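Methylthioribose-1-phosphate isomerase (Saccharomyces cerevisiae, PDB 1W2W) catalyses the interconversion of methylthioribose-1-phosphate and methylthioribulose-1-phosphate in the methionine salvage pathway. Local coordinates at residues Val86-Glu89 with Ser90-Val94; Ile119-Ile122 with Leu123-Ser126; Ser127-Lys130 with Ala131-Gly134. All blocks are in the same frame, centred on the assembly; numbering follows the deposited sequence.

Contact 1. Residues Val86-Glu89 with Ser90-Val94; sequences VNWE and STKTV
Lys92 lays its aliphatic chain over one face of the Trp88 indole, one helical turn back. The two side chains cross at about a right angle. CG of Lys92 sits over the centre of the ring system, 3.7 Å above its plane. CE makes a CH-pi contact with the five-membered ring, 3.6 Å from its centroid and 17° off the normal. A bend at chi3 (-77°) carries the lysine chain across the indole from the six-membered to the five-membered ring. In Trp88, CG anti to the backbone N (chi1 -178°) swings the indole forward along the helix, toward Lys92. CG2 of Thr91 meets the far end of the indole obliquely, 3.9 Å from CZ3 of Trp88. NZ of Lys92 and OE2 of Glu89 carry opposite charges but stay beyond salt-bridge distance.

Asn87 is the N-cap. Its OD1 takes Ser90 N at 2.7 Å, in the plane of the amide carbonyl. Ser90 OG donates to the same oxygen at 2.9 Å, from above that plane. Two bonds therefore fix the cap carbonyl. Thr91 N and Thr91 OG1 likewise both donate to Asn87 O, the hydroxyl at 3.0 Å and out of the carbonyl plane. Thr93 repeats the pattern on Glu89 O, its N and OG1 coming from opposite faces of the carbonyl plane.

The contact forms the N-terminal turns of helix 88-103, with Asn87 as cap, at the protein surface. Trp88 and Lys92 both pack on Leu123 of helix 111-124, and Trp88 NE1 donates to Ser126 O just beyond that helix.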
ATOM      1  N   VAL A  86      45.365   0.245  27.986  1.00 32.41           N
ATOM      2  CA  VAL A  86      46.348   0.747  28.936  1.00 32.06           C
ATOM      3  C   VAL A  86      46.082   2.192  29.378  1.00 31.78           C
ATOM      4  O   VAL A  86      46.655   2.664  30.359  1.00 31.52           O
ATOM      5  CB  VAL A  86      47.771   0.598  28.365  1.00 32.28           C
ATOM      6  CG1 VAL A  86      47.960   1.481  27.136  1.00 32.17           C
ATOM      7  CG2 VAL A  86      48.827   0.875  29.432  1.00 33.00           C
ATOM      8  N   ASN A  87      45.208   2.889  28.659  1.00 30.02           N
ATOM      9  CA  ASN A  87      45.099   4.343  28.778  1.00 30.90           C
ATOM     10  C   ASN A  87      43.653   4.806  28.588  1.00 29.59           C
ATOM     11  O   ASN A  87      43.066   4.576  27.534  1.00 29.37           O
ATOM     12  CB  ASN A  87      45.990   4.987  27.713  1.00 30.29           C
ATOM     13  CG  ASN A  87      45.994   6.499  27.769  1.00 32.69           C
ATOM     14  OD1 ASN A  87      45.178   7.155  27.119  1.00 33.21           O
ATOM     15  ND2 ASN A  87      46.927   7.065  28.530  1.00 33.30           N
ATOM     16  N   TRP A  88      43.092   5.461  29.601  1.00 28.88           N
ATOM     17  CA  TRP A  88      41.666   5.798  29.615  1.00 27.28           C
ATOM     18  C   TRP A  88      41.317   6.772  28.499  1.00 27.12           C
ATOM     19  O   TRP A  88      40.308   6.602  27.809  1.00 25.47           O
ATOM     20  CB  TRP A  88      41.285   6.391  30.977  1.00 28.64           C
ATOM     21  CG  TRP A  88      39.828   6.753  31.201  1.00 28.03           C
ATOM     22  CD1 TRP A  88      39.364   7.865  31.840  1.00 28.06           C
ATOM     23  CD2 TRP A  88      38.666   6.006  30.816  1.00 28.14           C
ATOM     24  NE1 TRP A  88      37.990   7.864  31.873  1.00 28.62           N
ATOM     25  CE2 TRP A  88      37.533   6.734  31.250  1.00 27.77           C
ATOM     26  CE3 TRP A  88      38.461   4.798  30.143  1.00 28.59           C
ATOM     27  CZ2 TRP A  88      36.228   6.297  31.036  1.00 26.95           C
ATOM     28  CZ3 TRP A  88      37.161   4.366  29.927  1.00 28.30           C
ATOM     29  CH2 TRP A  88      36.063   5.113  30.372  1.00 27.84           C
ATOM     30  N   GLU A  89      42.143   7.798  28.310  1.00 24.80           N
ATOM     31  CA  GLU A  89      41.886   8.735  27.227  1.00 25.49           C
ATOM     32  C   GLU A  89      41.921   8.047  25.866  1.00 24.82           C
ATOM     33  O   GLU A  89      41.093   8.325  25.005  1.00 24.80           O
ATOM     34  CB  GLU A  89      42.851   9.921  27.269  1.00 25.63           C
ATOM     35  CG  GLU A  89      42.609  10.833  28.455  1.00 27.01           C
ATOM     36  CD  GLU A  89      42.910  10.136  29.765  1.00 30.28           C
ATOM     37  OE1 GLU A  89      44.030   9.580  29.862  1.00 32.10           O
ATOM     38  OE2 GLU A  89      42.045  10.131  30.677  1.00 30.17           O
ATOM     39  N   SER A  90      42.872   7.139  25.665  1.00 24.74           N
ATOM     40  CA  SER A  90      42.930   6.444  24.382  1.00 22.90           C
ATOM     41  C   SER A  90      41.700   5.553  24.186  1.00 21.94           C
ATOM     42  O   SER A  90      41.161   5.464  23.079  1.00 22.01           O
ATOM     43  CB  SER A  90      44.221   5.627  24.256  1.00 24.70           C
ATOM     44  OG  SER A  90      45.367   6.464  24.353  1.00 25.19           O
ATOM     45  N   THR A  91      41.266   4.912  25.265  1.00 19.67           N
ATOM     46  CA  THR A  91      40.065   4.073  25.253  1.00 19.21           C
ATOM     47  C   THR A  91      38.831   4.886  24.849  1.00 20.00           C
ATOM     48  O   THR A  91      38.071   4.502  23.952  1.00 18.68           O
ATOM     49  CB  THR A  91      39.866   3.448  26.644  1.00 19.63           C
ATOM     50  OG1 THR A  91      40.928   2.522  26.901  1.00 19.16           O
ATOM     51  CG2 THR A  91      38.585   2.585  26.708  1.00 18.67           C
ATOM     52  N   LYS A  92      38.645   6.021  25.514  1.00 19.68           N
ATOM     53  CA  LYS A  92      37.540   6.928  25.191  1.00 20.35           C
ATOM     54  C   LYS A  92      37.504   7.398  23.742  1.00 20.55           C
ATOM     55  O   LYS A  92      36.431   7.515  23.149  1.00 21.96           O
ATOM     56  CB  LYS A  92      37.547   8.128  26.145  1.00 19.60           C
ATOM     57  CG  LYS A  92      37.094   7.759  27.542  1.00 20.44           C
ATOM     58  CD  LYS A  92      36.840   9.003  28.379  1.00 18.85           C
ATOM     59  CE  LYS A  92      38.161   9.607  28.845  1.00 21.63           C
ATOM     60  NZ  LYS A  92      37.893  10.740  29.775  1.00 20.50           N
ATOM     61  N   THR A  93      38.665   7.677  23.160  1.00 20.16           N
ATOM     62  CA  THR A  93      38.739   8.073  21.758  1.00 19.84           C
ATOM     63  C   THR A  93      38.104   7.044  20.818  1.00 20.11           C
ATOM     64  O   THR A  93      37.317   7.390  19.935  1.00 19.01           O
ATOM     65  CB  THR A  93      40.204   8.312  21.363  1.00 20.88           C
ATOM     66  OG1 THR A  93      40.691   9.437  22.106  1.00 21.00           O
ATOM     67  CG2 THR A  93      40.306   8.754  19.897  1.00 22.62           C
ATOM     68  N   VAL A  94      38.460   5.781  21.016  1.00 18.14           N
ATOM     69  CA  VAL A  94      37.879   4.718  20.203  1.00 19.13           C
ATOM     70  C   VAL A  94      36.394   4.516  20.525  1.00 19.27           C
ATOM     71  O   VAL A  94      35.567   4.390  19.611  1.00 18.05           O
ATOM     72  CB  VAL A  94      38.668   3.410  20.322  1.00 18.65           C
ATOM     73  CG1 VAL A  94      37.922   2.260  19.627  1.00 18.80           C
ATOM     74  CG2 VAL A  94      40.056   3.591  19.709  1.00 19.78           C
TER

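Contact 2. Residues Ile119-Ile122 with Leu123-Ser126; sequences IKNI and LKSS
Ser126 OG and Ser125 OG reach back to the carbonyls of Ile122 and Asn121 where Ile119-Ile122 runs into Leu123-Ser126, near the C-terminal end of helix 111-124. Among the backbone bonds, two regular helical ones come first: Leu123 N to Ile119 O at 2.8 Å and Lys124 N to Lys120 O at 2.9 Å. The next amide is less well placed. Ser125 N makes only weak bonds, to Asn121 O and to Ile122 O, both with N-H angles of 135°.

The two hydroxyls add bonds to the same pair of carbonyls. Ser125 OG donates to Asn121 O at 3.2 Å, tilted 19° from the carbonyl plane. Its chi1 of 55° sets OG between the backbone N and the carbonyl carbon, facing back along the helix. Ser126 OG donates to Ile122 O at 2.8 Å from above the carbonyl plane. Replacing Ser126 by an alanine would probably cost Ile122 O its short hydroxyl bond, for which the weak bond from Ser125 N is a poor substitute.

Two carbons also touch oxygens. CG2 of Ile122 lies 4.0 Å from Ser126 OG. CD of Lys124 comes within 3.2 Å of Lys120 O, since its bent chain folds over that carbonyl. Leu123 and Ile122 turn to other helices instead. Leu123 packs on Phe132, and Ile122 on Ser135 and Tyr139. Lys120 NZ forms a salt bridge with Asp100 of helix 88-103.

Near this end of the helix the amide hydrogen bonds of Ser125 are weak, and two serine hydroxyls supply further donors to the carbonyls. For Ser126 this bond satisfies a polar group that is buried.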
ATOM      1  N   ILE A 119      24.818   9.110  26.821  1.00 16.57           N
ATOM      2  CA  ILE A 119      25.889   8.144  27.083  1.00 15.08           C
ATOM      3  C   ILE A 119      27.264   8.826  27.004  1.00 16.24           C
ATOM      4  O   ILE A 119      28.141   8.555  27.837  1.00 15.60           O
ATOM      5  CB  ILE A 119      25.810   6.926  26.147  1.00 15.64           C
ATOM      6  CG1 ILE A 119      24.550   6.107  26.457  1.00 14.46           C
ATOM      7  CG2 ILE A 119      27.098   6.077  26.255  1.00 13.54           C
ATOM      8  CD1 ILE A 119      24.173   5.080  25.391  1.00 16.69           C
ATOM      9  N   LYS A 120      27.449   9.706  26.023  1.00 15.86           N
ATOM     10  CA  LYS A 120      28.694  10.482  25.945  1.00 18.39           C
ATOM     11  C   LYS A 120      28.932  11.361  27.176  1.00 18.79           C
ATOM     12  O   LYS A 120      30.075  11.496  27.647  1.00 19.24           O
ATOM     13  CB  LYS A 120      28.744  11.337  24.682  1.00 16.38           C
ATOM     14  CG  LYS A 120      29.048  10.544  23.428  1.00 19.77           C
ATOM     15  CD  LYS A 120      29.355  11.469  22.269  1.00 21.58           C
ATOM     16  CE  LYS A 120      29.594  10.688  20.996  1.00 22.87           C
ATOM     17  NZ  LYS A 120      30.167  11.613  19.982  1.00 24.16           N
ATOM     18  N   ASN A 121      27.864  11.964  27.690  1.00 19.93           N
ATOM     19  CA  ASN A 121      27.955  12.745  28.922  1.00 20.98           C
ATOM     20  C   ASN A 121      28.345  11.880  30.111  1.00 20.85           C
ATOM     21  O   ASN A 121      29.136  12.289  30.973  1.00 20.62           O
ATOM     22  CB  ASN A 121      26.630  13.447  29.219  1.00 21.99           C
ATOM     23  CG  ASN A 121      26.421  14.670  28.352  1.00 24.90           C
ATOM     24  OD1 ASN A 121      27.381  15.247  27.834  1.00 27.13           O
ATOM     25  ND2 ASN A 121      25.166  15.069  28.182  1.00 28.92           N
ATOM     26  N   ILE A 122      27.791  10.674  30.165  1.00 20.05           N
ATOM     27  CA  ILE A 122      28.201   9.729  31.189  1.00 19.24           C
ATOM     28  C   ILE A 122      29.670   9.351  31.014  1.00 19.50           C
ATOM     29  O   ILE A 122      30.418   9.300  31.992  1.00 21.36           O
ATOM     30  CB  ILE A 122      27.305   8.484  31.195  1.00 19.03           C
ATOM     31  CG1 ILE A 122      25.890   8.876  31.639  1.00 18.51           C
ATOM     32  CG2 ILE A 122      27.870   7.433  32.156  1.00 19.58           C
ATOM     33  CD1 ILE A 122      24.867   7.769  31.425  1.00 18.64           C
ATOM     34  N   LEU A 123      30.085   9.092  29.778  1.00 18.98           N
ATOM     35  CA  LEU A 123      31.470   8.703  29.525  1.00 19.24           C
ATOM     36  C   LEU A 123      32.426   9.800  29.989  1.00 21.04           C
ATOM     37  O   LEU A 123      33.469   9.511  30.583  1.00 20.60           O
ATOM     38  CB  LEU A 123      31.686   8.402  28.044  1.00 19.35           C
ATOM     39  CG  LEU A 123      33.053   7.886  27.601  1.00 17.15           C
ATOM     40  CD1 LEU A 123      33.500   6.640  28.344  1.00 16.23           C
ATOM     41  CD2 LEU A 123      33.071   7.660  26.097  1.00 18.42           C
ATOM     42  N   LYS A 124      32.065  11.052  29.717  1.00 21.04           N
ATOM     43  CA  LYS A 124      32.917  12.192  30.076  1.00 24.88           C
ATOM     44  C   LYS A 124      33.037  12.429  31.581  1.00 24.19           C
ATOM     45  O   LYS A 124      33.993  13.053  32.044  1.00 25.40           O
ATOM     46  CB  LYS A 124      32.444  13.466  29.370  1.00 24.33           C
ATOM     47  CG  LYS A 124      32.833  13.520  27.910  1.00 28.76           C
ATOM     48  CD  LYS A 124      31.714  14.126  27.066  1.00 32.68           C
ATOM     49  CE  LYS A 124      31.554  15.615  27.327  1.00 35.00           C
ATOM     50  NZ  LYS A 124      31.398  16.347  26.032  1.00 36.50           N
ATOM     51  N   SER A 125      32.089  11.937  32.366  1.00 25.06           N
ATOM     52  CA  SER A 125      32.230  12.052  33.814  1.00 26.74           C
ATOM     53  C   SER A 125      32.630  10.766  34.544  1.00 26.41           C
ATOM     54  O   SER A 125      32.599  10.716  35.775  1.00 27.66           O
ATOM     55  CB  SER A 125      31.011  12.722  34.458  1.00 26.89           C
ATOM     56  OG  SER A 125      29.807  12.060  34.112  1.00 30.05           O
ATOM     57  N   SER A 126      33.009   9.731  33.796  1.00 25.43           N
ATOM     58  CA  SER A 126      33.503   8.496  34.403  1.00 24.86           C
ATOM     59  C   SER A 126      35.031   8.492  34.514  1.00 25.02           C
ATOM     60  O   SER A 126      35.718   8.858  33.574  1.00 23.44           O
ATOM     61  CB  SER A 126      33.040   7.283  33.589  1.00 24.85           C
ATOM     62  OG  SER A 126      31.622   7.256  33.493  1.00 25.02           O
TER

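Contact 3. Residues Ser127-Lys130 with Ala131-Gly134; sequences SDLK and AFDG
Backbone bonds from Phe132 N to Asp128 O (3.1 Å), Asp133 N to Leu129 O (2.8 Å) and Gly134 N to Lys130 O (3.1 Å) wind Ser127-Lys130 and Ala131-Gly134 into the first turns of helix 129-168. Asp128 stands just before them. Its OD1 accepts from Ala131 N at 2.9 Å, and the N-H points well at the oxygen (159°). The amide meets OD1 nearly along its C-O axis. With chi1 at 47°, CG sits between the backbone N and the carbonyl carbon, and this brings the carboxylate round to the amide of Ala131. The same oxygen is 3.6 Å from Ala131 CB, so the methyl lies beside the capping bond.

This is an N-cap, with a carboxylate as the acceptor. It satisfies an amide of the first turn that has no preceding helical carbonyl to bond to. The negative charge at the N-terminus of a long helix would also be favoured by the helix dipole. Family members in the eIF-2B alpha/beta/delta group share a helical N-terminal domain, and this helix is the longest in the chain.

The apolar side chains lie on another side of the turn. Leu129 CD1 approaches the Phe132 ring obliquely, 4.3 Å from CD2. Leu129 and Phe132 both rest on Val68 of helix 53-73. Phe132 also packs against Ile119 and Ile122 of helix 111-124. CB of Asp133 lies 3.3 Å from both Leu129 O and Lys130 O, while its carboxylate leads off to accept from Gln69 NE2 through OD1.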
ATOM      1  N   SER A 127      35.574   8.070  35.653  1.00 25.83           N
ATOM      2  CA  SER A 127      37.024   8.156  35.829  1.00 26.44           C
ATOM      3  C   SER A 127      37.783   7.013  35.158  1.00 26.00           C
ATOM      4  O   SER A 127      38.981   7.141  34.879  1.00 26.20           O
ATOM      5  CB  SER A 127      37.394   8.247  37.307  1.00 27.33           C
ATOM      6  OG  SER A 127      36.558   7.405  38.075  1.00 29.53           O
ATOM      7  N   ASP A 128      37.087   5.905  34.907  1.00 24.41           N
ATOM      8  CA  ASP A 128      37.676   4.736  34.253  1.00 24.67           C
ATOM      9  C   ASP A 128      36.573   3.866  33.667  1.00 24.44           C
ATOM     10  O   ASP A 128      35.396   4.153  33.883  1.00 23.11           O
ATOM     11  CB  ASP A 128      38.514   3.910  35.230  1.00 25.45           C
ATOM     12  CG  ASP A 128      37.800   3.650  36.538  1.00 26.79           C
ATOM     13  OD1 ASP A 128      36.677   3.103  36.525  1.00 25.73           O
ATOM     14  OD2 ASP A 128      38.292   3.954  37.645  1.00 30.40           O
ATOM     15  N   LEU A 129      36.953   2.814  32.942  1.00 23.32           N
ATOM     16  CA  LEU A 129      35.974   1.921  32.321  1.00 23.77           C
ATOM     17  C   LEU A 129      35.003   1.300  33.325  1.00 23.79           C
ATOM     18  O   LEU A 129      33.793   1.217  33.060  1.00 22.17           O
ATOM     19  CB  LEU A 129      36.667   0.828  31.494  1.00 23.71           C
ATOM     20  CG  LEU A 129      35.749   0.010  30.577  1.00 25.60           C
ATOM     21  CD1 LEU A 129      35.169   0.898  29.481  1.00 25.06           C
ATOM     22  CD2 LEU A 129      36.510  -1.165  29.978  1.00 26.51           C
ATOM     23  N   LYS A 130      35.521   0.857  34.469  1.00 23.21           N
ATOM     24  CA  LYS A 130      34.674   0.262  35.501  1.00 25.09           C
ATOM     25  C   LYS A 130      33.533   1.189  35.919  1.00 23.76           C
ATOM     26  O   LYS A 130      32.384   0.762  36.031  1.00 25.39           O
ATOM     27  CB  LYS A 130      35.495  -0.136  36.736  1.00 25.76           C
ATOM     28  CG  LYS A 130      34.852  -1.235  37.582  1.00 28.85           C
ATOM     29  CD  LYS A 130      35.660  -1.508  38.854  1.00 33.44           C
ATOM     30  CE  LYS A 130      34.775  -1.427  40.101  1.00 35.99           C
ATOM     31  NZ  LYS A 130      34.749  -2.700  40.888  1.00 36.71           N
ATOM     32  N   ALA A 131      33.852   2.457  36.156  1.00 23.22           N
ATOM     33  CA  ALA A 131      32.836   3.421  36.565  1.00 20.72           C
ATOM     34  C   ALA A 131      31.821   3.633  35.444  1.00 20.40           C
ATOM     35  O   ALA A 131      30.617   3.703  35.699  1.00 18.25           O
ATOM     36  CB  ALA A 131      33.475   4.740  36.962  1.00 21.92           C
ATOM     37  N   PHE A 132      32.315   3.740  34.216  1.00 18.43           N
ATOM     38  CA  PHE A 132      31.449   3.921  33.051  1.00 17.91           C
ATOM     39  C   PHE A 132      30.472   2.751  32.931  1.00 18.57           C
ATOM     40  O   PHE A 132      29.276   2.946  32.705  1.00 17.50           O
ATOM     41  CB  PHE A 132      32.279   4.055  31.775  1.00 17.50           C
ATOM     42  CG  PHE A 132      31.462   4.214  30.525  1.00 17.35           C
ATOM     43  CD1 PHE A 132      30.617   5.308  30.360  1.00 15.51           C
ATOM     44  CD2 PHE A 132      31.531   3.268  29.514  1.00 16.87           C
ATOM     45  CE1 PHE A 132      29.861   5.455  29.210  1.00 15.47           C
ATOM     46  CE2 PHE A 132      30.774   3.411  28.354  1.00 15.58           C
ATOM     47  CZ  PHE A 132      29.943   4.499  28.200  1.00 14.32           C
ATOM     48  N   ASP A 133      31.007   1.545  33.083  1.00 18.01           N
ATOM     49  CA  ASP A 133      30.234   0.310  33.015  1.00 19.46           C
ATOM     50  C   ASP A 133      29.055   0.378  33.990  1.00 19.14           C
ATOM     51  O   ASP A 133      27.891   0.205  33.612  1.00 18.01           O
ATOM     52  CB  ASP A 133      31.200  -0.840  33.347  1.00 19.84           C
ATOM     53  CG  ASP A 133      30.608  -2.220  33.148  1.00 21.22           C
ATOM     54  OD1 ASP A 133      29.385  -2.401  33.308  1.00 20.42           O
ATOM     55  OD2 ASP A 133      31.329  -3.201  32.839  1.00 22.06           O
ATOM     56  N   GLY A 134      29.357   0.645  35.256  1.00 18.84           N
ATOM     57  CA  GLY A 134      28.335   0.735  36.282  1.00 19.26           C
ATOM     58  C   GLY A 134      27.296   1.808  36.005  1.00 18.56           C
ATOM     59  O   GLY A 134      26.102   1.576  36.190  1.00 18.83           O
TER

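In the fold
The three contacts follow one another along the chain: the start of helix 88-103, the end of helix 111-124, then the start of helix 129-168. Contacts 2 and 3 are joined directly at Ser126-Ser127, and their centres are about 9 Å apart. Contact 1 lies about 13 Å from contact 2 and 12 Å from contact 3, centre to centre. The Trp88 indole bridges all three: on the side of contact 3, CD1 is 3.1 Å from Ser127 O, and CZ3 is 3.4 Å from Leu129 N. Ser126 OG lies 3.4 Å from Phe132 CA. Three helix ends thus pack together on one side of the helical N-terminal part, away from the predicted site residue Cys181.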